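Local coordinates for protein MlnE (Bacillus amyloliquefaciens subsp. plantarum, PDB 5D2E) that supplies the N-terminal, NADP-dependent B-type ketoreductase of a macrolactin assembly-line polyketide synthase, which probably reduces a beta-keto group of the growing chain, at residues E24-E27 / L28-L32; V228-F231 / E232-N235. One frame throughout, in Å; residues are numbered along the deposited sequence.

Both contacts lie at the C-terminal ends of helices, 22-30 in interaction 1 and 222-233 in interaction 2, and both use a side chain as well as the backbone to close the last turn. They are far apart: centres 49 Å from each other, nearest atoms about 37 Å. Interaction 1 belongs to the surface helices on the NADP side, where the side chain of Glu-27 comes within about 8 Å of the side chain of Trp-452, a cofactor-binding residue, and about 13 Å of the bound NADP. Interaction 2 sits in the other half of the chain, away from the annotated cofactor residues, where its helix packs on parallel strands.

Interaction 1 (E24-E27 / L28-L32); sequences EGLE and LIKSL
Leu-26 and Lys-30, one helical turn apart, meet on the outer face of helix 22-30, and this is the loose side of the contact. The lysine chain runs extended past the leucine at an oblique angle, its NZ 4.0 Å from Leu-26 CD2. Nearer the backbone it fits more closely: with Lys-30 CG anti to the carbonyl carbon (chi1 -70°), that methylene lies 3.4 Å from Leu-26 O, beside the backbone bond from Lys-30 N to the same oxygen. Both residues are exposed to solvent, and their ends meet only loosely.

The tight side is around Gly-25, which is buried. Ile-29 lays its CG1 branch back along the helix, so that CD1 rests 3.3 Å from Gly-25 O, the oxygen that also accepts Ile-29 N at 3.0 Å. Leu-28 N is held by Glu-24 O at 2.9 Å in a nearly straight bond.

The regular pattern weakens at the C-terminal end. Ser-31 N reaches Glu-27 O at 3.2 Å with an angle of only 136°, and makes a weak second bond to Leu-28 O. Ser-31 OG, turned between its own N and carbonyl carbon (chi1 80°), bonds in the carbonyl plane to a lone pair of Leu-28 O at 2.7 Å. That oxygen therefore receives both a hydroxyl and an amide as the helix runs out.

Glu-24 OE2 folds back to the backbone N of Thr-21, just before the helix, whereas Glu-27 OE1 reaches out to the backbone N of Gln-478, in the first turn of helix 477-488. Helix 22-30 thus lies between two other helices, with Ile-29 and Leu-32 against Ile-11 of helix 6-16, and Glu-24, Glu-27 and Ser-31 against the start of helix 477-488.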
loop_
_atom_site.group_PDB
_atom_site.type_symbol
_atom_site.label_atom_id
_atom_site.label_comp_id
_atom_site.label_asym_id
_atom_site.label_seq_id
_atom_site.Cartn_x
_atom_site.Cartn_y
_atom_site.Cartn_z
ATOM N N GLU A 24 12.402 1.028 30.889
ATOM C CA GLU A 24 12.493 0.945 29.407
ATOM C C GLU A 24 13.561 -0.079 28.973
ATOM O O GLU A 24 13.312 -0.932 28.109
ATOM C CB GLU A 24 12.854 2.316 28.829
ATOM C CG GLU A 24 11.794 3.410 28.932
ATOM C CD GLU A 24 12.350 4.778 28.508
ATOM O OE1 GLU A 24 11.560 5.650 28.070
ATOM O OE2 GLU A 24 13.584 4.973 28.601
ATOM N N GLY A 25 14.746 -0.001 29.588
ATOM C CA GLY A 25 15.836 -0.931 29.284
ATOM C C GLY A 25 15.453 -2.376 29.537
ATOM O O GLY A 25 15.797 -3.307 28.776
ATOM N N LEU A 26 14.751 -2.582 30.640
ATOM C CA LEU A 26 14.254 -3.901 30.941
ATOM C C LEU A 26 13.221 -4.343 29.901
ATOM O O LEU A 26 13.320 -5.458 29.417
ATOM C CB LEU A 26 13.650 -3.928 32.359
ATOM C CG LEU A 26 13.069 -5.265 32.832
ATOM C CD1 LEU A 26 14.144 -6.337 32.816
ATOM C CD2 LEU A 26 12.434 -5.091 34.219
ATOM N N GLU A 27 12.235 -3.487 29.590
ATOM C CA GLU A 27 11.228 -3.828 28.570
ATOM C C GLU A 27 11.950 -4.248 27.254
ATOM O O GLU A 27 11.635 -5.302 26.653
ATOM C CB GLU A 27 10.223 -2.689 28.354
ATOM C CG GLU A 27 9.250 -2.906 27.161
ATOM C CD GLU A 27 8.138 -1.842 27.036
ATOM O OE1 GLU A 27 8.056 -1.152 26.003
ATOM O OE2 GLU A 27 7.310 -1.683 27.968
ATOM N N LEU A 28 12.987 -3.497 26.871
ATOM C CA LEU A 28 13.726 -3.824 25.626
ATOM C C LEU A 28 14.406 -5.180 25.713
ATOM O O LEU A 28 14.332 -6.008 24.779
ATOM C CB LEU A 28 14.745 -2.737 25.305
ATOM C CG LEU A 28 15.415 -2.668 23.922
ATOM C CD1 LEU A 28 14.457 -3.081 22.792
ATOM C CD2 LEU A 28 15.908 -1.237 23.733
ATOM N N ILE A 29 15.020 -5.473 26.860
ATOM C CA ILE A 29 15.684 -6.787 27.001
ATOM C C ILE A 29 14.699 -7.954 26.884
ATOM O O ILE A 29 15.009 -9.014 26.298
ATOM C CB ILE A 29 16.455 -6.880 28.356
ATOM C CG1 ILE A 29 17.693 -5.983 28.301
ATOM C CG2 ILE A 29 16.834 -8.344 28.669
ATOM C CD1 ILE A 29 18.128 -5.445 29.653
ATOM N N LYS A 30 13.515 -7.764 27.462
ATOM C CA LYS A 30 12.482 -8.770 27.413
ATOM C C LYS A 30 12.044 -9.031 25.981
ATOM O O LYS A 30 11.587 -10.137 25.703
ATOM C CB LYS A 30 11.281 -8.330 28.216
ATOM C CG LYS A 30 11.555 -8.319 29.715
ATOM C CD LYS A 30 10.361 -7.723 30.432
ATOM C CE LYS A 30 10.324 -8.163 31.885
ATOM N NZ LYS A 30 9.473 -7.217 32.650
ATOM N N SER A 31 12.188 -8.025 25.090
ATOM C CA SER A 31 11.865 -8.217 23.652
ATOM C C SER A 31 12.982 -8.854 22.815
ATOM O O SER A 31 12.775 -9.105 21.630
ATOM C CB SER A 31 11.479 -6.892 23.000
ATOM O OG SER A 31 12.645 -6.099 22.662
ATOM N N LEU A 32 14.147 -9.139 23.404
ATOM C CA LEU A 32 15.282 -9.597 22.614
ATOM C C LEU A 32 15.014 -10.907 21.917
ATOM O O LEU A 32 14.414 -11.831 22.502
ATOM C CB LEU A 32 16.589 -9.689 23.426
ATOM C CG LEU A 32 17.249 -8.340 23.730
ATOM C CD1 LEU A 32 18.641 -8.594 24.293
ATOM C CD2 LEU A 32 17.315 -7.412 22.511
#

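Interaction 2 (V228-F231 / E232-N235); sequences VISF and EWNN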
loop_
_atom_site.group_PDB
_atom_site.type_symbol
_atom_site.label_atom_id
_atom_site.label_comp_id
_atom_site.label_asym_id
_atom_site.label_seq_id
_atom_site.Cartn_x
_atom_site.Cartn_y
_atom_site.Cartn_z
ATOM N N VAL A 228 2.357 -12.333 -22.000
ATOM C CA VAL A 228 2.369 -12.313 -20.509
ATOM C C VAL A 228 1.120 -12.933 -19.933
ATOM O O VAL A 228 1.191 -13.750 -19.015
ATOM C CB VAL A 228 2.540 -10.890 -19.971
ATOM C CG1 VAL A 228 2.259 -10.847 -18.472
ATOM C CG2 VAL A 228 3.932 -10.418 -20.263
ATOM N N ILE A 229 -0.036 -12.624 -20.537
ATOM C CA ILE A 229 -1.298 -13.266 -20.089
ATOM C C ILE A 229 -1.224 -14.788 -20.212
ATOM O O ILE A 229 -1.544 -15.531 -19.261
ATOM C CB ILE A 229 -2.503 -12.674 -20.850
ATOM C CG1 ILE A 229 -2.665 -11.196 -20.471
ATOM C CG2 ILE A 229 -3.760 -13.416 -20.589
ATOM C CD1 ILE A 229 -3.590 -10.405 -21.382
ATOM N N SER A 230 -0.789 -15.267 -21.381
ATOM C CA SER A 230 -0.656 -16.711 -21.534
ATOM C C SER A 230 0.327 -17.356 -20.563
ATOM O O SER A 230 0.155 -18.496 -20.142
ATOM C CB SER A 230 -0.272 -17.042 -22.984
ATOM O OG SER A 230 -1.349 -16.697 -23.900
ATOM N N PHE A 231 1.420 -16.649 -20.282
ATOM C CA PHE A 231 2.407 -17.123 -19.374
ATOM C C PHE A 231 1.784 -17.243 -17.985
ATOM O O PHE A 231 1.983 -18.232 -17.267
ATOM C CB PHE A 231 3.606 -16.164 -19.382
ATOM C CG PHE A 231 4.737 -16.596 -18.478
ATOM C CD1 PHE A 231 5.721 -17.500 -18.955
ATOM C CD2 PHE A 231 4.862 -16.078 -17.186
ATOM C CE1 PHE A 231 6.779 -17.883 -18.134
ATOM C CE2 PHE A 231 5.907 -16.498 -16.351
ATOM C CZ PHE A 231 6.857 -17.410 -16.830
ATOM N N GLU A 232 1.029 -16.225 -17.593
ATOM C CA GLU A 232 0.355 -16.254 -16.278
ATOM C C GLU A 232 -0.620 -17.439 -16.215
ATOM O O GLU A 232 -0.705 -18.175 -15.197
ATOM C CB GLU A 232 -0.386 -14.917 -16.025
ATOM C CG GLU A 232 0.548 -13.774 -15.664
ATOM C CD GLU A 232 0.961 -13.814 -14.200
ATOM O OE1 GLU A 232 0.307 -14.569 -13.451
ATOM O OE2 GLU A 232 1.891 -13.088 -13.819
ATOM N N TRP A 233 -1.385 -17.623 -17.297
ATOM C CA TRP A 233 -2.358 -18.744 -17.303
ATOM C C TRP A 233 -1.730 -20.096 -17.115
ATOM O O TRP A 233 -2.369 -21.034 -16.634
ATOM C CB TRP A 233 -3.104 -18.792 -18.607
ATOM C CG TRP A 233 -4.124 -17.756 -18.761
ATOM C CD1 TRP A 233 -4.804 -17.099 -17.763
ATOM C CD2 TRP A 233 -4.669 -17.293 -19.986
ATOM N NE1 TRP A 233 -5.736 -16.230 -18.315
ATOM C CE2 TRP A 233 -5.665 -16.330 -19.673
ATOM C CE3 TRP A 233 -4.389 -17.555 -21.329
ATOM C CZ2 TRP A 233 -6.400 -15.673 -20.654
ATOM C CZ3 TRP A 233 -5.093 -16.899 -22.289
ATOM C CH2 TRP A 233 -6.095 -15.960 -21.953
ATOM N N ASN A 234 -0.467 -20.199 -17.509
ATOM C CA ASN A 234 0.247 -21.454 -17.460
ATOM C C ASN A 234 1.322 -21.588 -16.355
ATOM O O ASN A 234 2.059 -22.544 -16.408
ATOM C CB ASN A 234 0.832 -21.701 -18.863
ATOM C CG ASN A 234 -0.234 -22.114 -19.858
ATOM O OD1 ASN A 234 -0.747 -23.226 -19.771
ATOM N ND2 ASN A 234 -0.614 -21.211 -20.761
ATOM N N ASN A 235 1.382 -20.709 -15.343
ATOM C CA ASN A 235 2.487 -20.750 -14.330
ATOM C C ASN A 235 2.275 -21.525 -12.978
ATOM O O ASN A 235 1.213 -21.529 -12.361
ATOM C CB ASN A 235 3.001 -19.340 -14.030
ATOM C CG ASN A 235 2.092 -18.547 -13.092
ATOM O OD1 ASN A 235 1.141 -19.075 -12.491
ATOM N ND2 ASN A 235 2.391 -17.243 -12.955
#
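Ile-229 lays its CG2 methyl over one face of the Trp-233 indole, in a CH-pi contact 3.6 Å from the centroid of the six-membered ring and 18° off its normal. The two side chains run side by side, and the backbone beneath them is joined too: Trp-233 N gives its hydrogen to Ile-229 O at 2.9 Å. That same oxygen also lies over the indole face, 3.4 Å from Trp-233 CG. One residue earlier, Glu-232 N is satisfied by Val-228 O at 2.9 Å.

Ser-230 O receives two N-H groups, both from Asn-234. The straighter bond comes from the side chain, Asn-234 ND2 at 2.9 Å and 153°, the donor standing somewhat out of the carbonyl plane; Asn-234 N adds a weak one. Asn-234 CG lies anti to its own carbonyl carbon (chi1 -74°), which swings the amide back over the preceding turn. Asn-234 N makes a second weak bond, to Phe-231 O at 3.2 Å, and ND2 also donates to Phe-53 O.

This is the C-terminal end of helix 222-233, where Asn-234 is the first residue to leave helical backbone angles and its side-chain amide takes up a carbonyl of the last turn. The helix covers strands of the parallel sheet in the first of the chain's two Rossmann-like halves: Ile-229 packs on Leu-174 and Leu-176, and Ile-229 and Trp-233 on Ile-129.

Other polar groups find partners in the surrounding fold: Ser-230 OG bonds to Lys-52 O and Gln-76 NE2, Glu-232 OE2 to Tyr-245 OH, and the backbone O of Glu-232 accepts Lys-208 NZ. Asn-235 N also reaches Glu-232 O, at 3.3 Å, although Asn-235 is poorly ordered.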